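Local coordinates for TCP pilus virulence regulatory protein (PDB 4MLO) that probably activates transcription of cholera virulence genes by binding DNA as an AraC-family regulator, and holds a palmitoleic acid in its ligand pocket, at residues R184-W188 with A189-G193; L195-N198 with R199-K203; R214-I217 with N218-I222. All coordinates share one frame; numbering follows the deposited sequence. Where two conformers were deposited one is given.

Contact 1 (R184-W188 with A189-G193)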
loop_
_atom_site.group_PDB
_atom_site.type_symbol
_atom_site.label_atom_id
_atom_site.label_comp_id
_atom_site.label_asym_id
_atom_site.label_seq_id
_atom_site.Cartn_x
_atom_site.Cartn_y
_atom_site.Cartn_z
ATOM N N ARG A 184 0.686 -1.569 -22.006
ATOM C CA ARG A 184 1.643 -2.225 -22.876
ATOM C C ARG A 184 1.655 -3.723 -22.607
ATOM O O ARG A 184 1.483 -4.166 -21.451
ATOM C CB ARG A 184 3.026 -1.610 -22.664
ATOM C CG ARG A 184 4.120 -2.210 -23.532
ATOM C CD ARG A 184 5.364 -1.339 -23.445
ATOM N NE ARG A 184 6.504 -2.048 -24.011
ATOM C CZ ARG A 184 7.740 -1.558 -24.079
ATOM N NH1 ARG A 184 8.010 -0.338 -23.637
ATOM N NH2 ARG A 184 8.704 -2.316 -24.594
ATOM N N ASN A 185 1.929 -4.496 -23.676
ATOM C CA ASN A 185 1.945 -5.960 -23.594
ATOM C C ASN A 185 3.309 -6.408 -23.058
ATOM O O ASN A 185 4.131 -7.026 -23.752
ATOM C CB ASN A 185 1.596 -6.631 -24.922
ATOM C CG ASN A 185 0.219 -6.223 -25.460
ATOM O OD1 ASN A 185 0.078 -5.868 -26.628
ATOM N ND2 ASN A 185 -0.815 -6.291 -24.598
ATOM N N TRP A 186 3.546 -6.058 -21.800
ATOM C CA TRP A 186 4.842 -6.264 -21.158
ATOM C C TRP A 186 5.217 -7.741 -21.115
ATOM O O TRP A 186 4.407 -8.608 -20.782
ATOM C CB TRP A 186 4.839 -5.742 -19.721
ATOM C CG TRP A 186 4.670 -4.280 -19.582
ATOM C CD1 TRP A 186 3.556 -3.639 -19.155
ATOM C CD2 TRP A 186 5.643 -3.282 -19.846
ATOM N NE1 TRP A 186 3.777 -2.270 -19.119
ATOM C CE2 TRP A 186 5.050 -2.025 -19.541
ATOM C CE3 TRP A 186 6.955 -3.305 -20.333
ATOM C CZ2 TRP A 186 5.718 -0.829 -19.692
ATOM C CZ3 TRP A 186 7.616 -2.114 -20.463
ATOM C CH2 TRP A 186 6.991 -0.889 -20.150
ATOM N N ARG A 187 6.479 -8.003 -21.442
ATOM C CA ARG A 187 7.130 -9.301 -21.327
ATOM C C ARG A 187 8.480 -9.087 -20.634
ATOM O O ARG A 187 9.002 -7.975 -20.580
ATOM C CB ARG A 187 7.386 -9.888 -22.731
ATOM C CG ARG A 187 6.184 -10.007 -23.652
ATOM C CD ARG A 187 6.622 -9.988 -25.148
ATOM N NE ARG A 187 7.460 -8.824 -25.503
ATOM C CZ ARG A 187 7.982 -8.607 -26.713
ATOM N NH1 ARG A 187 7.744 -9.455 -27.701
ATOM N NH2 ARG A 187 8.733 -7.537 -26.946
ATOM N N TRP A 188 9.080 -10.170 -20.129
ATOM C CA TRP A 188 10.317 -10.019 -19.384
ATOM C C TRP A 188 11.385 -9.344 -20.221
ATOM O O TRP A 188 12.197 -8.594 -19.681
ATOM C CB TRP A 188 10.809 -11.386 -18.896
ATOM C CG TRP A 188 10.696 -11.619 -17.447
ATOM C CD1 TRP A 188 10.008 -12.640 -16.830
ATOM C CD2 TRP A 188 11.355 -10.899 -16.406
ATOM N NE1 TRP A 188 10.208 -12.589 -15.488
ATOM C CE2 TRP A 188 11.012 -11.522 -15.186
ATOM C CE3 TRP A 188 12.206 -9.798 -16.375
ATOM C CZ2 TRP A 188 11.478 -11.070 -13.966
ATOM C CZ3 TRP A 188 12.674 -9.346 -15.171
ATOM C CH2 TRP A 188 12.321 -9.996 -13.955
ATOM N N ALA A 189 11.417 -9.617 -21.536
ATOM C CA ALA A 189 12.481 -9.066 -22.353
ATOM C C ALA A 189 12.390 -7.559 -22.392
ATOM O O ALA A 189 13.420 -6.869 -22.458
ATOM C CB ALA A 189 12.440 -9.625 -23.778
ATOM N N ASP A 190 11.168 -7.017 -22.378
ATOM C CA ASP A 190 11.004 -5.566 -22.382
ATOM C C ASP A 190 11.579 -4.942 -21.125
ATOM O O ASP A 190 12.148 -3.852 -21.163
ATOM C CB ASP A 190 9.527 -5.201 -22.486
ATOM C CG ASP A 190 8.876 -5.747 -23.688
ATOM O OD1 ASP A 190 7.838 -6.429 -23.539
ATOM O OD2 ASP A 190 9.347 -5.472 -24.803
ATOM N N ILE A 191 11.394 -5.599 -19.977
ATOM C CA ILE A 191 11.925 -5.067 -18.738
ATOM C C ILE A 191 13.440 -5.081 -18.760
ATOM O O ILE A 191 14.094 -4.110 -18.326
ATOM C CB ILE A 191 11.372 -5.875 -17.545
ATOM C CG1 ILE A 191 9.836 -5.960 -17.590
ATOM C CG2 ILE A 191 11.868 -5.344 -16.213
ATOM C CD1 ILE A 191 9.106 -4.662 -17.430
ATOM N N CYS A 192 14.033 -6.186 -19.234
ATOM C CA CYS A 192 15.487 -6.272 -19.258
ATOM C C CYS A 192 16.046 -5.251 -20.230
ATOM O O CYS A 192 17.072 -4.603 -19.947
ATOM C CB CYS A 192 15.956 -7.659 -19.659
ATOM S SG CYS A 192 15.514 -8.923 -18.443
ATOM N N GLY A 193 15.366 -5.108 -21.369
ATOM C CA GLY A 193 15.807 -4.159 -22.395
ATOM C C GLY A 193 15.691 -2.723 -21.929
ATOM O O GLY A 193 16.622 -1.921 -22.122
HETATM O O HOH W 1 6.102 -4.721 -25.104
#
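R187 grips the carboxylate of D190 side-on, R187 NE reaching D190 OD1 at 3.1 Å and R187 NH2 reaching D190 OD2 at 3.0 Å. The second bond is nearly straight at 176°. Both nitrogens come in on the syn side but well out of the carboxylate plane, whereas the two oxygens lie in the guanidinium plane; the planes are 25° apart. A bend at chi3 (-54°) brings NE and NH2 round to the acid. OD1 of D190 also takes the backbone N of R187 at 3.0 Å, on its anti lone pair. This is the backbone-to-side-chain half of a capping box, with R187 at the N-cap of helix 188-195. R184 NH2 adds a salt bridge to D190 OD2 at 3.2 Å, its hydrogen bond weak, and a water joins R184 NE to D190 OD1. R184, R187 and D190 form a salt-bridge network, with the carboxylate probably stabilised as the anion; R184 NH1 has a second salt bridge, to E194. W186, whose NE1 is bonded to D181 O, lies next to it: CZ3 is over one face of the R184 guanidinium, toward the rim, the ring edge meets D190 CB, and W186 CE3 touches I191 CD1 at 3.9 Å. One turn on, C192 SG packs obliquely against W188, 4.0 Å from CE3. I191 and W186 face helices 170-180 and 213-230, while W188 packs against L202 and L206 of helix 199-207.

Contact 2 (L195-N198 with R199-K203)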
loop_
_atom_site.group_PDB
_atom_site.type_symbol
_atom_site.label_atom_id
_atom_site.label_comp_id
_atom_site.label_asym_id
_atom_site.label_seq_id
_atom_site.Cartn_x
_atom_site.Cartn_y
_atom_site.Cartn_z
ATOM N N LEU A 195 15.534 -1.515 -18.774
ATOM C CA LEU A 195 16.371 -1.239 -17.626
ATOM C C LEU A 195 17.845 -1.528 -17.911
ATOM O O LEU A 195 18.705 -1.234 -17.056
ATOM C CB LEU A 195 15.900 -2.066 -16.430
ATOM C CG LEU A 195 14.472 -1.777 -15.969
ATOM C CD1 LEU A 195 14.305 -2.538 -14.648
ATOM C CD2 LEU A 195 14.099 -0.327 -15.754
ATOM N N ARG A 196 18.141 -2.069 -19.099
ATOM C CA ARG A 196 19.487 -2.546 -19.450
ATOM C C ARG A 196 20.112 -3.325 -18.296
ATOM O O ARG A 196 21.248 -3.074 -17.874
ATOM C CB ARG A 196 20.407 -1.381 -19.862
ATOM C CG ARG A 196 20.070 -0.747 -21.207
ATOM C CD ARG A 196 18.877 0.176 -21.142
ATOM N NE ARG A 196 18.782 0.972 -22.367
ATOM C CZ ARG A 196 17.819 1.828 -22.670
ATOM N NH1 ARG A 196 16.781 1.994 -21.863
ATOM N NH2 ARG A 196 17.898 2.538 -23.808
ATOM N N THR A 197 19.338 -4.273 -17.753
ATOM C CA THR A 197 19.764 -5.110 -16.639
ATOM C C THR A 197 19.298 -6.520 -16.955
ATOM O O THR A 197 18.225 -6.674 -17.544
ATOM C CB THR A 197 19.150 -4.626 -15.296
ATOM O OG1 THR A 197 19.445 -3.245 -15.074
ATOM C CG2 THR A 197 19.672 -5.405 -14.141
ATOM N N ASN A 198 20.116 -7.533 -16.635
ATOM C CA ASN A 198 19.767 -8.884 -17.069
ATOM C C ASN A 198 18.822 -9.564 -16.086
ATOM O O ASN A 198 18.558 -9.068 -14.987
ATOM C CB ASN A 198 21.022 -9.747 -17.329
ATOM C CG ASN A 198 21.877 -9.972 -16.094
ATOM O OD1 ASN A 198 21.376 -10.273 -15.010
ATOM N ND2 ASN A 198 23.203 -9.909 -16.268
ATOM N N ARG A 199 18.229 -10.669 -16.574
ATOM C CA ARG A 199 17.207 -11.417 -15.847
ATOM C C ARG A 199 17.772 -12.033 -14.579
ATOM O O ARG A 199 17.089 -12.092 -13.547
ATOM C CB ARG A 199 16.674 -12.499 -16.790
ATOM C CG ARG A 199 15.704 -13.494 -16.157
ATOM C CD ARG A 199 14.347 -12.871 -15.984
ATOM N NE ARG A 199 13.317 -13.931 -15.840
ATOM C CZ ARG A 199 12.673 -14.509 -16.848
ATOM N NH1 ARG A 199 11.775 -15.452 -16.583
ATOM N NH2 ARG A 199 12.904 -14.179 -18.109
ATOM N N MET A 200 19.027 -12.481 -14.631
ATOM C CA MET A 200 19.625 -13.100 -13.445
ATOM C C MET A 200 19.583 -12.156 -12.243
ATOM O O MET A 200 19.369 -12.598 -11.114
ATOM C CB MET A 200 21.061 -13.514 -13.762
ATOM C CG MET A 200 21.823 -14.140 -12.605
ATOM S SD MET A 200 21.194 -15.772 -12.192
ATOM C CE MET A 200 21.751 -16.699 -13.635
ATOM N N ILE A 201 19.727 -10.849 -12.478
ATOM C CA ILE A 201 19.683 -9.824 -11.443
ATOM C C ILE A 201 18.257 -9.410 -11.127
ATOM O O ILE A 201 17.860 -9.329 -9.960
ATOM C CB ILE A 201 20.533 -8.619 -11.903
ATOM C CG1 ILE A 201 21.993 -9.024 -11.941
ATOM C CG2 ILE A 201 20.337 -7.414 -10.992
ATOM C CD1 ILE A 201 22.891 -7.969 -12.566
ATOM N N LEU A 202 17.453 -9.152 -12.155
ATOM C CA LEU A 202 16.128 -8.582 -11.912
ATOM C C LEU A 202 15.168 -9.594 -11.314
ATOM O O LEU A 202 14.215 -9.188 -10.630
ATOM C CB LEU A 202 15.512 -8.040 -13.198
ATOM C CG LEU A 202 16.210 -6.795 -13.741
ATOM C CD1 LEU A 202 15.492 -6.383 -14.982
ATOM C CD2 LEU A 202 16.234 -5.667 -12.711
ATOM N N LYS A 203 15.363 -10.889 -11.597
ATOM C CA LYS A 203 14.348 -11.882 -11.234
ATOM C C LYS A 203 14.200 -11.988 -9.736
ATOM O O LYS A 203 13.127 -12.388 -9.256
ATOM C CB LYS A 203 14.686 -13.258 -11.800
ATOM C CG LYS A 203 15.940 -13.914 -11.232
ATOM C CD LYS A 203 16.321 -15.222 -11.965
ATOM C CE LYS A 203 17.490 -15.930 -11.324
ATOM N NZ LYS A 203 17.945 -17.108 -12.156
#
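The first turn of helix 199-207 closes where L202 N donates to N198 O at 3.0 Å and 160°, while I201 N makes a weak 3.3 Å bond to the same N198 O. N198, the N-cap, adds its side chain. With CG held between the backbone N and the carbonyl carbon (chi1 63°), the amide folds over the helix start, and N198 OD1 accepts from I201 N at 3.1 Å, nearly along the C=O axis. The I201 side chain crosses that of N198 at about a right angle, its CG1 3.4 Å from N198 OD1. The preceding helix ends in a Schellman motif with R196, of positive phi, as its C-prime residue. Together, helix end, short link and capped helix make the turn of what is probably the first helix-turn-helix of the AraC-type DNA-binding domain. T197 sits in that turn with its two branches divided. T197 OG1 donates back to L195 O at 2.9 Å from above the carbonyl plane. T197 CG2 instead packs on L202 CD2 at 3.7 Å and on I201 CG2 at 3.8 Å. Beside it, L195 CD1 meets L202 CD1 at 4.0 Å, and L195 also touches K173 and I174 of helix 170-180.

Contact 3 (R214-I217 with N218-I222)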
loop_
_atom_site.group_PDB
_atom_site.type_symbol
_atom_site.label_atom_id
_atom_site.label_comp_id
_atom_site.label_asym_id
_atom_site.label_seq_id
_atom_site.Cartn_x
_atom_site.Cartn_y
_atom_site.Cartn_z
ATOM N N ARG A 214 3.465 -12.688 -14.905
ATOM C CA ARG A 214 2.061 -12.384 -15.192
ATOM C C ARG A 214 1.343 -11.903 -13.944
ATOM O O ARG A 214 0.512 -10.984 -14.019
ATOM C CB ARG A 214 1.345 -13.613 -15.748
ATOM C CG ARG A 214 -0.138 -13.349 -15.991
ATOM C CD ARG A 214 -0.887 -14.501 -16.649
ATOM N NE ARG A 214 -0.755 -15.784 -15.966
ATOM C CZ ARG A 214 -1.423 -16.142 -14.870
ATOM N NH1 ARG A 214 -2.258 -15.296 -14.267
ATOM N NH2 ARG A 214 -1.224 -17.345 -14.349
ATOM N N GLU A 215 1.612 -12.534 -12.798
ATOM C CA GLU A 215 1.005 -12.130 -11.532
ATOM C C GLU A 215 1.455 -10.733 -11.124
ATOM O O GLU A 215 0.667 -9.949 -10.590
ATOM C CB GLU A 215 1.331 -13.149 -10.421
ATOM C CG GLU A 215 0.935 -14.599 -10.750
ATOM C CD GLU A 215 1.431 -15.633 -9.733
ATOM O OE1 GLU A 215 2.646 -15.765 -9.477
ATOM O OE2 GLU A 215 0.582 -16.373 -9.196
ATOM N N LEU A 216 2.735 -10.394 -11.367
ATOM C CA LEU A 216 3.179 -9.042 -11.071
ATOM C C LEU A 216 2.438 -8.012 -11.914
ATOM O O LEU A 216 1.961 -6.998 -11.389
ATOM C CB LEU A 216 4.672 -8.905 -11.331
ATOM C CG LEU A 216 5.182 -7.472 -11.159
ATOM C CD1 LEU A 216 5.033 -7.032 -9.715
ATOM C CD2 LEU A 216 6.616 -7.339 -11.624
ATOM N N ILE A 217 2.405 -8.208 -13.248
ATOM C CA ILE A 217 1.766 -7.204 -14.102
ATOM C C ILE A 217 0.299 -7.065 -13.738
ATOM O O ILE A 217 -0.216 -5.953 -13.593
ATOM C CB ILE A 217 1.931 -7.561 -15.589
ATOM C CG1 ILE A 217 3.424 -7.720 -15.937
ATOM C CG2 ILE A 217 1.203 -6.522 -16.479
ATOM C CD1 ILE A 217 4.269 -6.469 -15.740
ATOM N N ASN A 218 -0.369 -8.184 -13.504
ATOM C CA ASN A 218 -1.777 -8.117 -13.145
ATOM C C ASN A 218 -1.988 -7.391 -11.816
ATOM O O ASN A 218 -2.949 -6.624 -11.665
ATOM C CB ASN A 218 -2.339 -9.527 -13.067
ATOM C CG ASN A 218 -2.666 -10.123 -14.431
ATOM O OD1 ASN A 218 -2.726 -9.435 -15.427
ATOM N ND2 ASN A 218 -2.910 -11.421 -14.445
ATOM N N SER A 219 -1.084 -7.588 -10.859
ATOM C CA SER A 219 -1.220 -6.929 -9.562
ATOM C C SER A 219 -1.079 -5.418 -9.692
ATOM O O SER A 219 -1.842 -4.668 -9.087
ATOM C CB SER A 219 -0.212 -7.507 -8.551
ATOM O OG SER A 219 1.120 -7.014 -8.688
ATOM N N ILE A 220 -0.120 -4.946 -10.491
ATOM C CA ILE A 220 0.032 -3.511 -10.716
ATOM C C ILE A 220 -1.195 -2.947 -11.422
ATOM O O ILE A 220 -1.678 -1.849 -11.081
ATOM C CB ILE A 220 1.326 -3.244 -11.499
ATOM C CG1 ILE A 220 2.541 -3.703 -10.672
ATOM C CG2 ILE A 220 1.436 -1.739 -11.907
ATOM C CD1 ILE A 220 3.801 -3.710 -11.490
ATOM N N ARG A 221 -1.754 -3.706 -12.375
ATOM C CA ARG A 221 -2.967 -3.280 -13.079
ATOM C C ARG A 221 -4.179 -3.226 -12.152
ATOM O O ARG A 221 -5.011 -2.336 -12.294
ATOM C CB ARG A 221 -3.246 -4.191 -14.266
ATOM C CG ARG A 221 -2.228 -4.024 -15.410
ATOM C CD ARG A 221 -2.553 -4.915 -16.615
ATOM N NE ARG A 221 -1.706 -4.521 -17.757
ATOM C CZ ARG A 221 -1.320 -5.299 -18.746
ATOM N NH1 ARG A 221 -1.670 -6.567 -18.816
ATOM N NH2 ARG A 221 -0.521 -4.773 -19.691
ATOM N N ILE A 222 -4.285 -4.131 -11.176
ATOM C CA ILE A 222 -5.412 -4.027 -10.234
ATOM C C ILE A 222 -5.296 -2.763 -9.402
ATOM O O ILE A 222 -6.290 -2.071 -9.124
ATOM C CB ILE A 222 -5.493 -5.282 -9.340
ATOM C CG1 ILE A 222 -5.967 -6.523 -10.119
ATOM C CG2 ILE A 222 -6.430 -5.074 -8.102
ATOM C CD1 ILE A 222 -7.338 -6.412 -10.784
#
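I217 turns CG2 anti to its backbone N (chi1 -56°, measured to CG1), and R221 runs extended from CG to NE, which together lay the I217 methyl over the R221 guanidinium. This is an i to i+4 pair on helix 213-230, probably the long helix that connects the two helix-turn-helix units of AraC-type DNA-binding domains. I217 CG2 stands 3.5 Å above the guanidinium plane, over its centre, and is 3.6 Å from R221 CZ. The flat cation thus lies face-on to an apolar group, while its NE is hydrogen-bonded to I182 O. R214 and N218, at the same spacing, only touch through their side chains: ND2 of N218 lies 3.7 Å from R214 CG and near the edge of the R214 guanidinium, the two planes 55° apart. That amide nitrogen is bonded to Y250 OH of helix 248-259, which probably helps fix the rotation of the buried amide. On another side of the helix, L216 CD1 meets I220 CD1 at 4.0 Å, with L216 also packed on M171 and I174 of helix 170-180. S219 and I220 touch Y26 of strand 19-26, in the cupin-like domain, and the S219 side chain is about 12 Å from the bound palmitoleic acid. L216 O takes I220 N at 3.1 Å, and I220 CG1 lies 3.4 Å from the same L216 O.

Contacts 1, 2 and 3 follow in series along the chain, through the C-terminal helical part of the protein. Contacts 1 and 2, with centres about 11 Å apart, cap the starts of successive helices 188-195 and 199-207, and they meet where W188 forms a cation-pi pair with R199 and packs on L202. Contact 3 lies deeper, about 13 Å from contact 1 and 19 Å from contact 2, centre to centre, within helix 213-230. W186 packs on I217, joining contacts 1 and 3, whereas contacts 2 and 3 do not touch. The probable first DNA-binding unit is therefore tied to a helix that also reaches the cupin-like domain.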